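Local coordinates for protein KLLA0C04147p (Kluyveromyces lactis, PDB 5H2D) that binds ergosterol in the pocket of its oxysterol-binding-protein-related domain and probably transfers sterols between membranes, at residues 267-281 / 309-321. Sequence-based numbering, arbitrary orientation.
Sequences WIFGGRWNESVSAKK and KYDGTRFNVWHVN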
loop_
_atom_site.group_PDB
_atom_site.type_symbol
_atom_site.label_atom_id
_atom_site.label_comp_id
_atom_site.label_asym_id
_atom_site.label_seq_id
_atom_site.Cartn_x
_atom_site.Cartn_y
_atom_site.Cartn_z
ATOM N N TRP A 267 20.797 -15.741 0.866
ATOM C CA TRP A 267 20.181 -15.319 2.114
ATOM C C TRP A 267 18.870 -16.068 2.289
ATOM O O TRP A 267 18.210 -16.426 1.311
ATOM C CB TRP A 267 19.898 -13.805 2.137
ATOM C CG TRP A 267 21.049 -12.920 1.767
ATOM C CD1 TRP A 267 21.388 -12.491 0.513
ATOM C CD2 TRP A 267 21.993 -12.324 2.664
ATOM N NE1 TRP A 267 22.489 -11.672 0.576
ATOM C CE2 TRP A 267 22.885 -11.557 1.883
ATOM C CE3 TRP A 267 22.170 -12.365 4.046
ATOM C CZ2 TRP A 267 23.940 -10.842 2.441
ATOM C CZ3 TRP A 267 23.214 -11.650 4.602
ATOM C CH2 TRP A 267 24.086 -10.895 3.801
ATOM N N ILE A 268 18.510 -16.322 3.549
ATOM C CA ILE A 268 17.168 -16.768 3.897
ATOM C C ILE A 268 16.651 -15.827 4.974
ATOM O O ILE A 268 17.418 -15.159 5.668
ATOM C CB ILE A 268 17.114 -18.232 4.389
ATOM C CG1 ILE A 268 18.098 -18.441 5.547
ATOM C CG2 ILE A 268 17.353 -19.199 3.225
ATOM C CD1 ILE A 268 18.067 -19.840 6.144
ATOM N N PHE A 269 15.329 -15.764 5.091
ATOM C CA PHE A 269 14.718 -14.942 6.125
ATOM C C PHE A 269 13.391 -15.568 6.514
ATOM O O PHE A 269 12.835 -16.400 5.789
ATOM C CB PHE A 269 14.546 -13.485 5.672
ATOM C CG PHE A 269 13.537 -13.287 4.563
ATOM C CD1 PHE A 269 12.188 -13.122 4.852
ATOM C CD2 PHE A 269 13.948 -13.222 3.241
ATOM C CE1 PHE A 269 11.265 -12.923 3.831
ATOM C CE2 PHE A 269 13.027 -13.022 2.228
ATOM C CZ PHE A 269 11.692 -12.871 2.525
ATOM N N GLY A 270 12.895 -15.171 7.673
ATOM C CA GLY A 270 11.651 -15.736 8.156
ATOM C C GLY A 270 11.245 -15.096 9.460
ATOM O O GLY A 270 12.040 -14.430 10.131
ATOM N N GLY A 271 9.981 -15.308 9.803
ATOM C CA GLY A 271 9.429 -14.778 11.029
ATOM C C GLY A 271 7.916 -14.865 10.974
ATOM O O GLY A 271 7.354 -15.691 10.263
ATOM N N ARG A 272 7.279 -13.999 11.744
ATOM C CA ARG A 272 5.829 -13.890 11.743
ATOM C C ARG A 272 5.486 -12.491 11.258
ATOM O O ARG A 272 5.990 -11.507 11.805
ATOM C CB ARG A 272 5.258 -14.187 13.132
ATOM C CG ARG A 272 5.686 -15.570 13.650
ATOM C CD ARG A 272 4.866 -16.017 14.847
ATOM N NE ARG A 272 3.652 -16.716 14.434
ATOM C CZ ARG A 272 2.556 -16.818 15.178
ATOM N NH1 ARG A 272 2.512 -16.254 16.378
ATOM N NH2 ARG A 272 1.500 -17.473 14.717
ATOM N N TRP A 273 4.680 -12.409 10.204
ATOM C CA TRP A 273 4.467 -11.107 9.576
ATOM C C TRP A 273 3.632 -10.161 10.426
ATOM O O TRP A 273 3.476 -8.995 10.041
ATOM C CB TRP A 273 3.853 -11.261 8.171
ATOM C CG TRP A 273 2.637 -12.152 8.038
ATOM C CD1 TRP A 273 2.607 -13.445 7.581
ATOM C CD2 TRP A 273 1.280 -11.800 8.332
ATOM N NE1 TRP A 273 1.311 -13.920 7.585
ATOM C CE2 TRP A 273 0.481 -12.932 8.050
ATOM C CE3 TRP A 273 0.659 -10.639 8.822
ATOM C CZ2 TRP A 273 -0.896 -12.941 8.240
ATOM C CZ3 TRP A 273 -0.712 -10.649 9.006
ATOM C CH2 TRP A 273 -1.475 -11.796 8.716
ATOM N N ASN A 274 3.112 -10.599 11.572
ATOM C CA ASN A 274 2.513 -9.676 12.525
ATOM C C ASN A 274 3.471 -9.283 13.647
ATOM O O ASN A 274 3.051 -8.606 14.589
ATOM C CB ASN A 274 1.228 -10.272 13.114
ATOM C CG ASN A 274 1.481 -11.489 13.959
ATOM O OD1 ASN A 274 2.447 -12.227 13.741
ATOM N ND2 ASN A 274 0.604 -11.721 14.932
ATOM N N GLU A 275 4.754 -9.654 13.552
ATOM C CA GLU A 275 5.670 -9.447 14.668
ATOM C C GLU A 275 7.080 -9.041 14.246
ATOM O O GLU A 275 7.506 -7.924 14.535
ATOM C CB GLU A 275 5.736 -10.705 15.533
ATOM C CG GLU A 275 6.547 -10.528 16.806
ATOM C CD GLU A 275 6.488 -11.749 17.711
ATOM O OE1 GLU A 275 5.974 -12.804 17.268
ATOM O OE2 GLU A 275 6.957 -11.650 18.867
ATOM N N SER A 276 7.826 -9.924 13.589
ATOM C CA SER A 276 9.214 -9.588 13.286
ATOM C C SER A 276 9.759 -10.570 12.263
ATOM O O SER A 276 9.260 -11.691 12.124
ATOM C CB SER A 276 10.087 -9.604 14.546
ATOM O OG SER A 276 10.155 -10.904 15.101
ATOM N N VAL A 277 10.798 -10.132 11.553
ATOM C CA VAL A 277 11.480 -10.955 10.563
ATOM C C VAL A 277 12.986 -10.847 10.774
ATOM O O VAL A 277 13.512 -9.744 10.960
ATOM C CB VAL A 277 11.115 -10.551 9.125
ATOM C CG1 VAL A 277 12.074 -11.208 8.142
ATOM C CG2 VAL A 277 9.672 -10.955 8.827
ATOM N N SER A 278 13.665 -11.987 10.738
ATOM C CA SER A 278 15.111 -12.088 10.884
ATOM C C SER A 278 15.677 -12.783 9.654
ATOM O O SER A 278 14.948 -13.387 8.866
ATOM C CB SER A 278 15.480 -12.865 12.155
ATOM O OG SER A 278 15.040 -12.175 13.314
ATOM N N ALA A 279 16.997 -12.712 9.489
ATOM C CA ALA A 279 17.611 -13.264 8.291
ATOM C C ALA A 279 18.996 -13.787 8.640
ATOM O O ALA A 279 19.538 -13.502 9.709
ATOM C CB ALA A 279 17.706 -12.225 7.168
ATOM N N LYS A 280 19.569 -14.537 7.708
ATOM C CA LYS A 280 20.940 -15.002 7.860
ATOM C C LYS A 280 21.557 -15.222 6.489
ATOM O O LYS A 280 20.861 -15.507 5.508
ATOM C CB LYS A 280 21.003 -16.294 8.683
ATOM C CG LYS A 280 20.539 -17.518 7.939
ATOM C CD LYS A 280 19.857 -18.496 8.890
ATOM C CE LYS A 280 20.623 -18.612 10.187
ATOM N NZ LYS A 280 22.047 -18.987 9.936
ATOM N N LYS A 281 22.876 -15.065 6.429
ATOM C CA LYS A 281 23.611 -15.403 5.225
ATOM C C LYS A 281 23.678 -16.914 5.076
ATOM O O LYS A 281 23.932 -17.638 6.043
ATOM C CB LYS A 281 25.026 -14.824 5.280
ATOM C CG LYS A 281 25.820 -14.983 3.979
ATOM C CD LYS A 281 25.481 -13.858 2.996
ATOM C CE LYS A 281 26.130 -14.056 1.620
ATOM N NZ LYS A 281 25.778 -15.355 0.989
ATOM N N LYS A 309 24.774 -9.503 8.618
ATOM C CA LYS A 309 25.931 -10.313 8.967
ATOM C C LYS A 309 26.218 -11.270 7.822
ATOM O O LYS A 309 25.298 -11.879 7.268
ATOM C CB LYS A 309 25.692 -11.104 10.265
ATOM C CG LYS A 309 25.357 -10.270 11.484
ATOM C CD LYS A 309 26.514 -9.376 11.903
ATOM C CE LYS A 309 26.211 -8.687 13.226
ATOM N NZ LYS A 309 27.356 -7.877 13.745
ATOM N N TYR A 310 27.492 -11.406 7.460
ATOM C CA TYR A 310 27.879 -12.305 6.382
ATOM C C TYR A 310 28.426 -13.639 6.877
ATOM O O TYR A 310 28.729 -14.512 6.056
ATOM C CB TYR A 310 28.908 -11.623 5.470
ATOM C CG TYR A 310 28.280 -10.747 4.397
ATOM C CD1 TYR A 310 27.845 -9.456 4.690
ATOM C CD2 TYR A 310 28.117 -11.219 3.101
ATOM C CE1 TYR A 310 27.268 -8.655 3.718
ATOM C CE2 TYR A 310 27.530 -10.426 2.119
ATOM C CZ TYR A 310 27.116 -9.147 2.439
ATOM O OH TYR A 310 26.546 -8.344 1.476
ATOM N N ASP A 311 28.533 -13.831 8.187
ATOM C CA ASP A 311 29.132 -15.046 8.730
ATOM C C ASP A 311 28.120 -16.156 8.983
ATOM O O ASP A 311 28.500 -17.216 9.492
ATOM C CB ASP A 311 29.897 -14.733 10.023
ATOM C CG ASP A 311 29.019 -14.124 11.105
ATOM O OD1 ASP A 311 27.775 -14.135 10.968
ATOM O OD2 ASP A 311 29.580 -13.636 12.114
ATOM N N GLY A 312 26.843 -15.945 8.646
ATOM C CA GLY A 312 25.840 -16.968 8.849
ATOM C C GLY A 312 25.085 -16.883 10.157
ATOM O O GLY A 312 24.165 -17.681 10.372
ATOM N N THR A 313 25.439 -15.953 11.039
ATOM C CA THR A 313 24.631 -15.745 12.229
ATOM C C THR A 313 23.380 -14.944 11.867
ATOM O O THR A 313 23.331 -14.253 10.849
ATOM C CB THR A 313 25.421 -15.019 13.320
ATOM O OG1 THR A 313 25.835 -13.734 12.846
ATOM C CG2 THR A 313 26.652 -15.832 13.725
ATOM N N ARG A 314 22.358 -15.060 12.708
ATOM C CA ARG A 314 21.087 -14.404 12.429
ATOM C C ARG A 314 21.125 -12.937 12.836
ATOM O O ARG A 314 21.785 -12.553 13.805
ATOM C CB ARG A 314 19.942 -15.109 13.158
ATOM C CG ARG A 314 19.654 -16.510 12.650
ATOM C CD ARG A 314 18.255 -16.973 13.043
ATOM N NE ARG A 314 18.049 -16.971 14.490
ATOM C CZ ARG A 314 17.409 -16.013 15.155
ATOM N NH1 ARG A 314 17.269 -16.099 16.472
ATOM N NH2 ARG A 314 16.903 -14.972 14.507
ATOM N N PHE A 315 20.392 -12.110 12.089
ATOM C CA PHE A 315 20.262 -10.703 12.433
ATOM C C PHE A 315 18.825 -10.259 12.206
ATOM O O PHE A 315 18.164 -10.735 11.279
ATOM C CB PHE A 315 21.225 -9.822 11.624
ATOM C CG PHE A 315 21.135 -10.018 10.135
ATOM C CD1 PHE A 315 21.803 -11.068 9.517
ATOM C CD2 PHE A 315 20.409 -9.139 9.349
ATOM C CE1 PHE A 315 21.740 -11.252 8.148
ATOM C CE2 PHE A 315 20.340 -9.312 7.976
ATOM C CZ PHE A 315 21.001 -10.372 7.371
ATOM N N ASN A 316 18.352 -9.366 13.072
ATOM C CA ASN A 316 17.017 -8.800 12.923
ATOM C C ASN A 316 16.989 -7.814 11.764
ATOM O O ASN A 316 17.943 -7.064 11.539
ATOM C CB ASN A 316 16.592 -8.106 14.215
ATOM C CG ASN A 316 16.447 -9.074 15.370
ATOM O OD1 ASN A 316 16.063 -10.226 15.178
ATOM N ND2 ASN A 316 16.761 -8.612 16.580
ATOM N N VAL A 317 15.885 -7.820 11.015
ATOM C CA VAL A 317 15.705 -6.917 9.890
ATOM C C VAL A 317 14.489 -6.023 10.074
ATOM O O VAL A 317 14.541 -4.828 9.760
ATOM C CB VAL A 317 15.610 -7.691 8.554
ATOM C CG1 VAL A 317 16.910 -8.438 8.272
ATOM C CG2 VAL A 317 14.444 -8.652 8.576
ATOM N N TRP A 318 13.387 -6.572 10.587
ATOM C CA TRP A 318 12.149 -5.812 10.711
ATOM C C TRP A 318 11.385 -6.229 11.963
ATOM O O TRP A 318 11.328 -7.415 12.298
ATOM C CB TRP A 318 11.268 -6.007 9.464
ATOM C CG TRP A 318 9.891 -5.473 9.663
ATOM C CD1 TRP A 318 9.493 -4.169 9.557
ATOM C CD2 TRP A 318 8.734 -6.217 10.055
ATOM N NE1 TRP A 318 8.157 -4.058 9.860
ATOM C CE2 TRP A 318 7.666 -5.302 10.163
ATOM C CE3 TRP A 318 8.496 -7.567 10.323
ATOM C CZ2 TRP A 318 6.375 -5.697 10.515
ATOM C CZ3 TRP A 318 7.211 -7.961 10.676
ATOM C CH2 TRP A 318 6.171 -7.024 10.773
ATOM N N HIS A 319 10.789 -5.249 12.644
ATOM C CA HIS A 319 9.881 -5.519 13.749
ATOM C C HIS A 319 8.693 -4.575 13.661
ATOM O O HIS A 319 8.848 -3.414 13.275
ATOM C CB HIS A 319 10.572 -5.346 15.111
ATOM C CG HIS A 319 9.800 -5.921 16.258
ATOM N ND1 HIS A 319 8.644 -5.343 16.745
ATOM C CD2 HIS A 319 10.016 -7.024 17.014
ATOM C CE1 HIS A 319 8.185 -6.064 17.752
ATOM N NE2 HIS A 319 8.996 -7.092 17.933
ATOM N N VAL A 320 7.515 -5.076 14.042
ATOM C CA VAL A 320 6.289 -4.286 13.961
ATOM C C VAL A 320 6.358 -3.101 14.915
ATOM O O VAL A 320 6.896 -3.197 16.030
ATOM C CB VAL A 320 5.069 -5.176 14.259
ATOM C CG1 VAL A 320 5.079 -5.636 15.704
ATOM C CG2 VAL A 320 3.766 -4.441 13.937
ATOM N N ASN A 321 5.806 -1.970 14.479
ATOM C CA ASN A 321 5.675 -0.807 15.341
ATOM C C ASN A 321 4.718 -1.102 16.489
ATOM O O ASN A 321 3.786 -1.905 16.365
ATOM C CB ASN A 321 5.169 0.399 14.541
ATOM C CG ASN A 321 6.234 0.987 13.635
ATOM O OD1 ASN A 321 7.402 1.059 14.010
ATOM N ND2 ASN A 321 5.844 1.400 12.433
HETATM O O HOH W 1 24.582 -14.133 8.504
#
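Trp267 points the edge of its six-membered ring at the face of Tyr310, an edge-to-face pair with planes at 74°. Trp267 CH2 lies over the centre of the tyrosine ring. Lys281 CD lies over one indole face, offset toward the rim, and Lys281 NZ salt-bridges Glu266. Trp267 NE1 is held by Thr96 and Tyr310 OH by Asp94.

The Phe315 ring carries Ala279 O over one face; the opposite face has Lys309 N, offset toward the rim. Trp267 CZ3 meets the edge of the Phe315 ring, 3.8 Å from Phe315 CZ. With CG between the backbone N and the carbonyl carbon (chi1 53°), this ring sits over its strand partner, and Ala279 CB makes an off-centre CH-pi contact with it. Replacing Phe315 by an alanine is likely to open a gap and leave Ala279 CB and the Trp267 edge without their partner.

At the other end, Trp318 has Arg272 O in plane at its edge, and Trp318 CH2 touches Trp273 O at 3.4 Å. Val320 N lies over one face of this ring, offset toward the rim. The His319 ring takes Glu275 O over its centre, while His319 ND1 gives an in-plane bond to Val320 O, 2.9 Å away, that fixes the imidazole's rotation.

Between these ends, Ser278 OG donates to Asn316 OD1 in the carbonyl plane, at 2.9 Å.

Ala279 N bonds to Phe315 O and Phe315 N to Ala279 O, each 2.9 Å. Val277 N bonds to Trp318 O, and Val317 and Trp318 both face Val277 in a classic beta bulge. Strand 314-319 thus pairs antiparallel with 276-281, the second arm of a hairpin with 265-272. Next to helix 95-108, these strands form part of the near-complete beta-barrel of the OSBP-related fold.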